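Long-range contact in CdnC (PDB 7MGV), which probably uses ATP to install omega-ester macrocycles in a ribosomally made precursor peptide, as an ATP-grasp ligase: residues V184-Q189 and C222-Q227. Residues are numbered along the deposited sequence; the frame is centred on the assembly and turned at random.
Sequences VVAKMQ and CPMQFQ. With ADP (adenosine-5'-diphosphate), chain F.
V184 packs its CG1 3.7 Å from CB of F226, at the edge of that ring. The antiparallel ladder that follows, between strands 184-187 and 224-228, illustrates how an ATP-grasp fold builds its nucleotide pocket: here the face bearing V185, K187 and Q227 meets the adenine, and the face bearing A186 and F226 packs apolar side chains. V185 and Q227 form a hydrogen-bonded pair, their backbone N and O atoms exchanging two bonds, while CG2 of V185 faces the adenine, 4.0 Å from C6 of ADP. A186 is the non-hydrogen-bonded partner of F226; its methyl turns to the other side of the sheet from V185, lies 3.9 Å from CE2 of F226 and touches CG of M224, where the bound peptide packs an aromatic group. K187 pairs with Q225 through another two backbone bonds and returns to the nucleotide face. Its CG sits between the backbone N and the carbonyl carbon (chi1 49°), and from there the extended chain carries NZ to OE1 of Q227, 2.6 Å away, approaching from above the amide plane. The same NZ donates to N7 of ADP at 3.0 Å, and OE1 accepts from the adenine N6, consistent with recognition of the edge bearing N6 and N7. With an alanine in place of Q227, N6 would probably lose this acceptor and NZ of K187 the carbonyl that steadies it beside N7. Beyond the strand, M188 lays CG against SD of M224, and Q189, whose OE1 is hydrogen-bonded to N122 of the second subunit, brings CG to 3.5 Å from OE1 of Q225. On the side away from the base, a water accepts from both NZ of K187 and NE2 of Q227, the latter at 2.9 Å.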
ATOM      1  N   VAL A 184      23.788 -21.133  -0.706  1.00 42.69           N
ATOM      2  CA  VAL A 184      22.905 -19.977  -0.701  1.00 50.02           C
ATOM      3  C   VAL A 184      22.072 -19.983  -1.972  1.00 41.11           C
ATOM      4  O   VAL A 184      22.608 -20.149  -3.072  1.00 43.89           O
ATOM      5  CB  VAL A 184      23.695 -18.660  -0.578  1.00 39.63           C
ATOM      6  CG1 VAL A 184      22.750 -17.471  -0.552  1.00 32.24           C
ATOM      7  CG2 VAL A 184      24.570 -18.682   0.667  1.00 41.22           C
ATOM      8  N   VAL A 185      20.774 -19.804  -1.816  1.00 35.56           N
ATOM      9  CA  VAL A 185      19.875 -19.534  -2.926  1.00 39.80           C
ATOM     10  C   VAL A 185      19.665 -18.030  -2.999  1.00 39.20           C
ATOM     11  O   VAL A 185      19.804 -17.307  -2.001  1.00 44.18           O
ATOM     12  CB  VAL A 185      18.532 -20.281  -2.773  1.00 42.51           C
ATOM     13  CG1 VAL A 185      18.773 -21.769  -2.569  1.00 36.69           C
ATOM     14  CG2 VAL A 185      17.726 -19.705  -1.618  1.00 38.04           C
ATOM     15  N   ALA A 186      19.344 -17.549  -4.194  1.00 35.68           N
ATOM     16  CA  ALA A 186      19.062 -16.141  -4.424  1.00 34.54           C
ATOM     17  C   ALA A 186      17.690 -16.020  -5.063  1.00 40.62           C
ATOM     18  O   ALA A 186      17.406 -16.688  -6.063  1.00 45.17           O
ATOM     19  CB  ALA A 186      20.127 -15.497  -5.312  1.00 32.80           C
ATOM     20  N   LYS A 187      16.841 -15.176  -4.486  1.00 36.26           N
ATOM     21  CA  LYS A 187      15.513 -14.955  -5.030  1.00 43.08           C
ATOM     22  C   LYS A 187      15.206 -13.466  -5.058  1.00 41.75           C
ATOM     23  O   LYS A 187      15.761 -12.674  -4.288  1.00 50.22           O
ATOM     24  CB  LYS A 187      14.437 -15.713  -4.230  1.00 35.11           C
ATOM     25  CG  LYS A 187      14.511 -15.538  -2.723  1.00 44.61           C
ATOM     26  CD  LYS A 187      13.605 -16.540  -2.017  1.00 47.39           C
ATOM     27  CE  LYS A 187      13.574 -16.306  -0.513  1.00 37.55           C
ATOM     28  NZ  LYS A 187      13.014 -17.475   0.224  1.00 33.30           N
ATOM     29  N   MET A 188      14.338 -13.091  -5.990  1.00 37.26           N
ATOM     30  CA  MET A 188      13.765 -11.758  -5.993  1.00 47.03           C
ATOM     31  C   MET A 188      12.521 -11.731  -5.120  1.00 42.63           C
ATOM     32  O   MET A 188      11.853 -12.749  -4.923  1.00 45.19           O
ATOM     33  CB  MET A 188      13.407 -11.318  -7.414  1.00 42.56           C
ATOM     34  CG  MET A 188      14.322 -11.834  -8.512  1.00 43.83           C
ATOM     35  SD  MET A 188      13.609 -11.572 -10.153  1.00 35.62           S
ATOM     36  CE  MET A 188      13.578  -9.789 -10.239  1.00 36.84           C
ATOM     37  N   GLN A 189      12.219 -10.552  -4.582  1.00 40.57           N
ATOM     38  CA  GLN A 189      10.941 -10.358  -3.915  1.00 40.83           C
ATOM     39  C   GLN A 189       9.801 -10.207  -4.914  1.00 38.72           C
ATOM     40  O   GLN A 189       8.635 -10.388  -4.543  1.00 40.28           O
ATOM     41  CB  GLN A 189      11.012  -9.138  -2.992  1.00 34.84           C
ATOM     42  CG  GLN A 189      12.170  -9.192  -1.999  1.00 31.84           C
ATOM     43  CD  GLN A 189      12.123  -8.080  -0.967  1.00 39.24           C
ATOM     44  OE1 GLN A 189      11.102  -7.411  -0.803  1.00 41.83           O
ATOM     45  NE2 GLN A 189      13.231  -7.878  -0.265  1.00 35.01           N
ATOM     46  N   CYS A 222      20.449  -3.392  -8.629  1.00 37.30           N
ATOM     47  CA  CYS A 222      19.172  -3.883  -8.123  1.00 32.66           C
ATOM     48  C   CYS A 222      19.420  -4.936  -7.050  1.00 38.05           C
ATOM     49  O   CYS A 222      20.212  -5.862  -7.264  1.00 39.87           O
ATOM     50  CB  CYS A 222      18.317  -4.458  -9.257  1.00 31.26           C
ATOM     51  SG  CYS A 222      16.929  -5.491  -8.712  1.00 38.37           S
ATOM     52  N   PRO A 223      18.766  -4.838  -5.895  1.00 37.52           N
ATOM     53  CA  PRO A 223      19.057  -5.769  -4.799  1.00 34.34           C
ATOM     54  C   PRO A 223      18.525  -7.166  -5.080  1.00 33.74           C
ATOM     55  O   PRO A 223      17.793  -7.420  -6.039  1.00 30.32           O
ATOM     56  CB  PRO A 223      18.344  -5.137  -3.602  1.00 26.10           C
ATOM     57  CG  PRO A 223      17.210  -4.399  -4.212  1.00 33.08           C
ATOM     58  CD  PRO A 223      17.719  -3.872  -5.528  1.00 31.63           C
ATOM     59  N   MET A 224      18.916  -8.085  -4.200  1.00 30.71           N
ATOM     60  CA  MET A 224      18.474  -9.470  -4.252  1.00 34.04           C
ATOM     61  C   MET A 224      18.405  -9.995  -2.825  1.00 32.14           C
ATOM     62  O   MET A 224      19.050  -9.456  -1.916  1.00 30.35           O
ATOM     63  CB  MET A 224      19.412 -10.325  -5.118  1.00 36.97           C
ATOM     64  CG  MET A 224      18.930 -11.747  -5.366  1.00 41.57           C
ATOM     65  SD  MET A 224      17.813 -11.875  -6.773  1.00 48.95           S
ATOM     66  CE  MET A 224      18.820 -12.829  -7.897  1.00 45.27           C
ATOM     67  N   GLN A 225      17.604 -11.049  -2.628  1.00 30.81           N
ATOM     68  CA  GLN A 225      17.407 -11.672  -1.327  1.00 35.89           C
ATOM     69  C   GLN A 225      18.140 -13.009  -1.329  1.00 34.49           C
ATOM     70  O   GLN A 225      17.723 -13.950  -2.013  1.00 38.61           O
ATOM     71  CB  GLN A 225      15.916 -11.850  -1.054  1.00 30.86           C
ATOM     72  CG  GLN A 225      15.567 -12.454   0.290  1.00 39.33           C
ATOM     73  CD  GLN A 225      14.069 -12.474   0.532  1.00 47.41           C
ATOM     74  OE1 GLN A 225      13.288 -12.018  -0.304  1.00 41.50           O
ATOM     75  NE2 GLN A 225      13.661 -13.004   1.678  1.00 43.26           N
ATOM     76  N   PHE A 226      19.236 -13.090  -0.583  1.00 35.24           N
ATOM     77  CA  PHE A 226      20.006 -14.314  -0.440  1.00 33.98           C
ATOM     78  C   PHE A 226      19.584 -15.045   0.826  1.00 35.41           C
ATOM     79  O   PHE A 226      19.261 -14.428   1.842  1.00 42.67           O
ATOM     80  CB  PHE A 226      21.506 -14.011  -0.390  1.00 31.61           C
ATOM     81  CG  PHE A 226      22.032 -13.368  -1.638  1.00 34.57           C
ATOM     82  CD1 PHE A 226      21.961 -11.994  -1.807  1.00 33.14           C
ATOM     83  CD2 PHE A 226      22.597 -14.134  -2.643  1.00 34.84           C
ATOM     84  CE1 PHE A 226      22.443 -11.398  -2.954  1.00 32.33           C
ATOM     85  CE2 PHE A 226      23.082 -13.542  -3.794  1.00 39.24           C
ATOM     86  CZ  PHE A 226      23.005 -12.173  -3.948  1.00 36.35           C
ATOM     87  N   GLN A 227      19.592 -16.373   0.758  1.00 34.94           N
ATOM     88  CA  GLN A 227      19.158 -17.177   1.890  1.00 33.13           C
ATOM     89  C   GLN A 227      19.959 -18.465   1.942  1.00 42.91           C
ATOM     90  O   GLN A 227      20.284 -19.044   0.904  1.00 45.60           O
ATOM     91  CB  GLN A 227      17.664 -17.502   1.807  1.00 31.93           C
ATOM     92  CG  GLN A 227      16.794 -16.655   2.712  1.00 37.65           C
ATOM     93  CD  GLN A 227      15.348 -17.098   2.699  1.00 42.75           C
ATOM     94  OE1 GLN A 227      14.966 -17.988   1.937  1.00 42.52           O
ATOM     95  NE2 GLN A 227      14.532 -16.480   3.543  1.00 38.47           N
TER
HETATM   96  PB  ADP F 401       7.368 -21.520  -7.692  1.00131.70           P
HETATM   97  O1B ADP F 401       7.224 -20.938  -6.305  1.00106.18           O
HETATM   98  O2B ADP F 401       6.658 -20.733  -8.767  1.00128.67           O
HETATM   99  O3B ADP F 401       7.178 -23.017  -7.760  1.00105.59           O
HETATM  100  PA  ADP F 401       9.772 -20.202  -7.224  1.00 93.74           P
HETATM  101  O1A ADP F 401       8.927 -18.967  -7.018  1.00 89.18           O
HETATM  102  O2A ADP F 401      11.153 -20.104  -7.828  1.00 51.67           O
HETATM  103  O3A ADP F 401       8.931 -21.320  -8.017  1.00108.34           O
HETATM  104  O5' ADP F 401       9.891 -20.951  -5.811  1.00 77.83           O
HETATM  105  C5' ADP F 401      10.996 -20.733  -4.948  1.00 68.87           C
HETATM  106  C4' ADP F 401      11.432 -22.098  -4.437  1.00 65.65           C
HETATM  107  O4' ADP F 401      12.662 -21.977  -3.724  1.00 56.66           O
HETATM  108  C3' ADP F 401      10.403 -22.710  -3.500  1.00 65.97           C
HETATM  109  O3' ADP F 401       9.896 -23.921  -4.066  1.00 73.37           O
HETATM  110  C2' ADP F 401      11.150 -23.020  -2.220  1.00 53.87           C
HETATM  111  O2' ADP F 401      10.945 -24.384  -1.848  1.00 61.14           O
HETATM  112  C1' ADP F 401      12.614 -22.767  -2.539  1.00 52.56           C
HETATM  113  N9  ADP F 401      13.253 -22.023  -1.432  1.00 54.58           N
HETATM  114  C8  ADP F 401      12.909 -20.794  -1.001  1.00 47.70           C
HETATM  115  N7  ADP F 401      13.695 -20.405   0.034  1.00 49.84           N
HETATM  116  C5  ADP F 401      14.563 -21.407   0.276  1.00 48.55           C
HETATM  117  C6  ADP F 401      15.667 -21.654   1.229  1.00 36.63           C
HETATM  118  N6  ADP F 401      16.009 -20.728   2.158  1.00 40.47           N
HETATM  119  N1  ADP F 401      16.318 -22.836   1.140  1.00 47.72           N
HETATM  120  C2  ADP F 401      15.989 -23.766   0.222  1.00 45.73           C
HETATM  121  N3  ADP F 401      15.001 -23.609  -0.674  1.00 39.54           N
HETATM  122  C4  ADP F 401      14.265 -22.472  -0.692  1.00 49.82           C
HETATM  123  O   HOH W   1      11.825 -16.148   2.579  1.00 37.23           O